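PreproPTTH (Bombyx mori, PDB 5AOQ) is the insect brain neurohormone PTTH, a cystine-knot ligand that binds the receptor tyrosine kinase Torso and thereby probably times metamorphosis. Local coordinates at residues 23-28 and 32-37. The protein carries 1 engineered substitution. Residues are numbered along the deposited sequence; the frame is centred on the assembly and turned at random.
Sequences IEDLGE and PRFIET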
loop_
_atom_site.group_PDB
_atom_site.type_symbol
_atom_site.label_atom_id
_atom_site.label_comp_id
_atom_site.label_asym_id
_atom_site.label_seq_id
_atom_site.Cartn_x
_atom_site.Cartn_y
_atom_site.Cartn_z
ATOM N N ILE D 23 -8.885 -14.717 -7.460
ATOM C CA ILE D 23 -7.752 -13.872 -7.104
ATOM C C ILE D 23 -7.362 -12.992 -8.283
ATOM O O ILE D 23 -7.311 -13.451 -9.425
ATOM C CB ILE D 23 -6.534 -14.706 -6.663
ATOM C CG1 ILE D 23 -6.914 -15.601 -5.479
ATOM C CG2 ILE D 23 -5.363 -13.788 -6.301
ATOM C CD1 ILE D 23 -5.812 -16.534 -5.019
ATOM N N GLU D 24 -7.092 -11.725 -7.988
ATOM C CA GLU D 24 -6.614 -10.779 -8.986
ATOM C C GLU D 24 -5.146 -10.469 -8.713
ATOM O O GLU D 24 -4.792 -9.995 -7.632
ATOM C CB GLU D 24 -7.459 -9.506 -8.964
ATOM C CG GLU D 24 -7.250 -8.594 -10.161
ATOM C CD GLU D 24 -8.137 -7.366 -10.117
ATOM O OE1 GLU D 24 -8.988 -7.277 -9.206
ATOM O OE2 GLU D 24 -7.984 -6.489 -10.993
ATOM N N ASP D 25 -4.297 -10.749 -9.697
ATOM C CA ASP D 25 -2.852 -10.633 -9.531
ATOM C C ASP D 25 -2.359 -9.188 -9.531
ATOM O O ASP D 25 -1.574 -8.798 -8.669
ATOM C CB ASP D 25 -2.134 -11.411 -10.634
ATOM C CG ASP D 25 -0.665 -11.624 -10.332
ATOM O OD1 ASP D 25 0.144 -10.726 -10.646
ATOM O OD2 ASP D 25 -0.316 -12.688 -9.778
ATOM N N LEU D 26 -2.798 -8.411 -10.519
ATOM C CA LEU D 26 -2.395 -7.010 -10.656
ATOM C C LEU D 26 -0.880 -6.852 -10.779
ATOM O O LEU D 26 -0.353 -5.746 -10.642
ATOM C CB LEU D 26 -2.897 -6.179 -9.470
ATOM C CG LEU D 26 -4.409 -6.027 -9.312
ATOM C CD1 LEU D 26 -4.729 -5.317 -8.010
ATOM C CD2 LEU D 26 -4.995 -5.266 -10.492
ATOM N N GLY D 27 -0.178 -7.950 -11.043
ATOM C CA GLY D 27 1.264 -7.907 -11.180
ATOM C C GLY D 27 1.965 -7.636 -9.862
ATOM O O GLY D 27 1.345 -7.220 -8.884
ATOM N N GLU D 28 3.271 -7.880 -9.841
ATOM C CA GLU D 28 4.071 -7.686 -8.641
ATOM C C GLU D 28 4.326 -6.198 -8.401
ATOM O O GLU D 28 4.786 -5.801 -7.330
ATOM C CB GLU D 28 5.392 -8.448 -8.760
ATOM C CG GLU D 28 6.167 -8.575 -7.460
ATOM C CD GLU D 28 7.368 -9.491 -7.588
ATOM O OE1 GLU D 28 7.738 -9.832 -8.732
ATOM O OE2 GLU D 28 7.939 -9.876 -6.547
ATOM N N PRO D 32 -0.477 -3.939 -2.914
ATOM C CA PRO D 32 -1.366 -5.075 -2.670
ATOM C C PRO D 32 -1.429 -5.960 -3.908
ATOM O O PRO D 32 -2.251 -5.717 -4.791
ATOM C CB PRO D 32 -2.711 -4.411 -2.383
ATOM C CG PRO D 32 -2.676 -3.169 -3.196
ATOM C CD PRO D 32 -1.239 -2.705 -3.183
ATOM N N ARG D 33 -0.558 -6.960 -3.985
ATOM C CA ARG D 33 -0.474 -7.792 -5.178
ATOM C C ARG D 33 -1.751 -8.605 -5.348
ATOM O O ARG D 33 -2.581 -8.301 -6.203
ATOM C CB ARG D 33 0.739 -8.722 -5.105
ATOM C CG ARG D 33 0.916 -9.598 -6.335
ATOM C CD ARG D 33 2.204 -10.397 -6.274
ATOM N NE ARG D 33 2.374 -11.247 -7.450
ATOM C CZ ARG D 33 3.468 -11.956 -7.710
ATOM N NH1 ARG D 33 4.501 -11.925 -6.878
ATOM N NH2 ARG D 33 3.529 -12.701 -8.805
ATOM N N PHE D 34 -1.914 -9.627 -4.518
ATOM C CA PHE D 34 -3.068 -10.507 -4.619
ATOM C C PHE D 34 -4.320 -9.846 -4.051
ATOM O O PHE D 34 -4.352 -9.467 -2.879
ATOM C CB PHE D 34 -2.797 -11.820 -3.889
ATOM C CG PHE D 34 -1.574 -12.541 -4.371
ATOM C CD1 PHE D 34 -1.632 -13.351 -5.492
ATOM C CD2 PHE D 34 -0.365 -12.403 -3.710
ATOM C CE1 PHE D 34 -0.511 -14.018 -5.940
ATOM C CE2 PHE D 34 0.761 -13.067 -4.155
ATOM C CZ PHE D 34 0.689 -13.874 -5.272
ATOM N N ILE D 35 -5.343 -9.711 -4.890
ATOM C CA ILE D 35 -6.617 -9.127 -4.477
ATOM C C ILE D 35 -7.713 -10.187 -4.457
ATOM O O ILE D 35 -7.798 -11.024 -5.355
ATOM C CB ILE D 35 -7.033 -7.960 -5.413
ATOM C CG1 ILE D 35 -6.529 -6.623 -4.874
ATOM C CG2 ILE D 35 -8.552 -7.876 -5.577
ATOM C CD1 ILE D 35 -5.063 -6.602 -4.514
ATOM N N GLU D 36 -8.547 -10.135 -3.423
ATOM C CA GLU D 36 -9.667 -11.058 -3.279
ATOM C C GLU D 36 -10.894 -10.536 -4.022
ATOM O O GLU D 36 -11.357 -9.425 -3.763
ATOM C CB GLU D 36 -9.990 -11.273 -1.798
ATOM C CG GLU D 36 -11.148 -12.225 -1.538
ATOM C CD GLU D 36 -11.393 -12.451 -0.058
ATOM O OE1 GLU D 36 -10.507 -12.112 0.754
ATOM O OE2 GLU D 36 -12.473 -12.967 0.295
ATOM N N THR D 37 -11.410 -11.342 -4.948
ATOM C CA THR D 37 -12.579 -10.967 -5.742
ATOM C C THR D 37 -13.698 -11.994 -5.585
ATOM O O THR D 37 -13.509 -13.172 -5.884
ATOM C CB THR D 37 -12.220 -10.836 -7.237
ATOM O OG1 THR D 37 -11.160 -9.886 -7.395
ATOM C CG2 THR D 37 -13.428 -10.385 -8.052
#
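Glu24 and Ile35 form the last hydrogen-bonded antiparallel pair of the hairpin made by strands 20-24 and 35-39. Two backbone bonds define it: Glu24 N to Ile35 O at 2.8 Å, with 168° at the hydrogen, and the reciprocal bond from Ile35 N to Glu24 O. Beyond this pair the ladder ends, and Asp25 to Glu28 continue as loop, still in contact with Arg33.

Apolar contacts lie on both faces of the hairpin. Beside Glu24, the side chain of Ile35 runs in the same direction, and its CD1 meets Leu26 CD1 at 3.7 Å; these residues face strands 55-65 and 86-97, where Ile61, Ile63 and His90 continue the packing. Glu24 OE2 is hydrogen-bonded to His90 there. On the other face Ile23 CG2, anti to its backbone N, reaches the edge of the Phe34 ring, 3.8 Å from CD1.

Charged contacts centre on Arg33, whose chain is extended from CG to NE. Glu28 CB lies 4.0 Å above one face of the guanidinium and Phe34 CZ approaches the opposite face, both near its rim. Asp25 OD2 sits at the edge, 3.8 Å from Arg33 NE, a long salt bridge with the carboxylate plane turned 80° from the guanidinium. Arg33 CG lies 4.0 Å above one face of the Phe34 ring, near its rim. With an alanine in place of Arg33, the Asp25 carboxylate would probably lose its cationic mate and the Phe34 ring some support on one face.

Phe34 stacks on His202 and Ile23 packs on Ala192, both of the Torso chain. The chemistry therefore divides by face: Leu26 and Ile35 packing plus the Glu24-His90 hydrogen bond tie one to the long strands, while the Phe34 ring, braced by Arg33 and Ile23, meets the receptor.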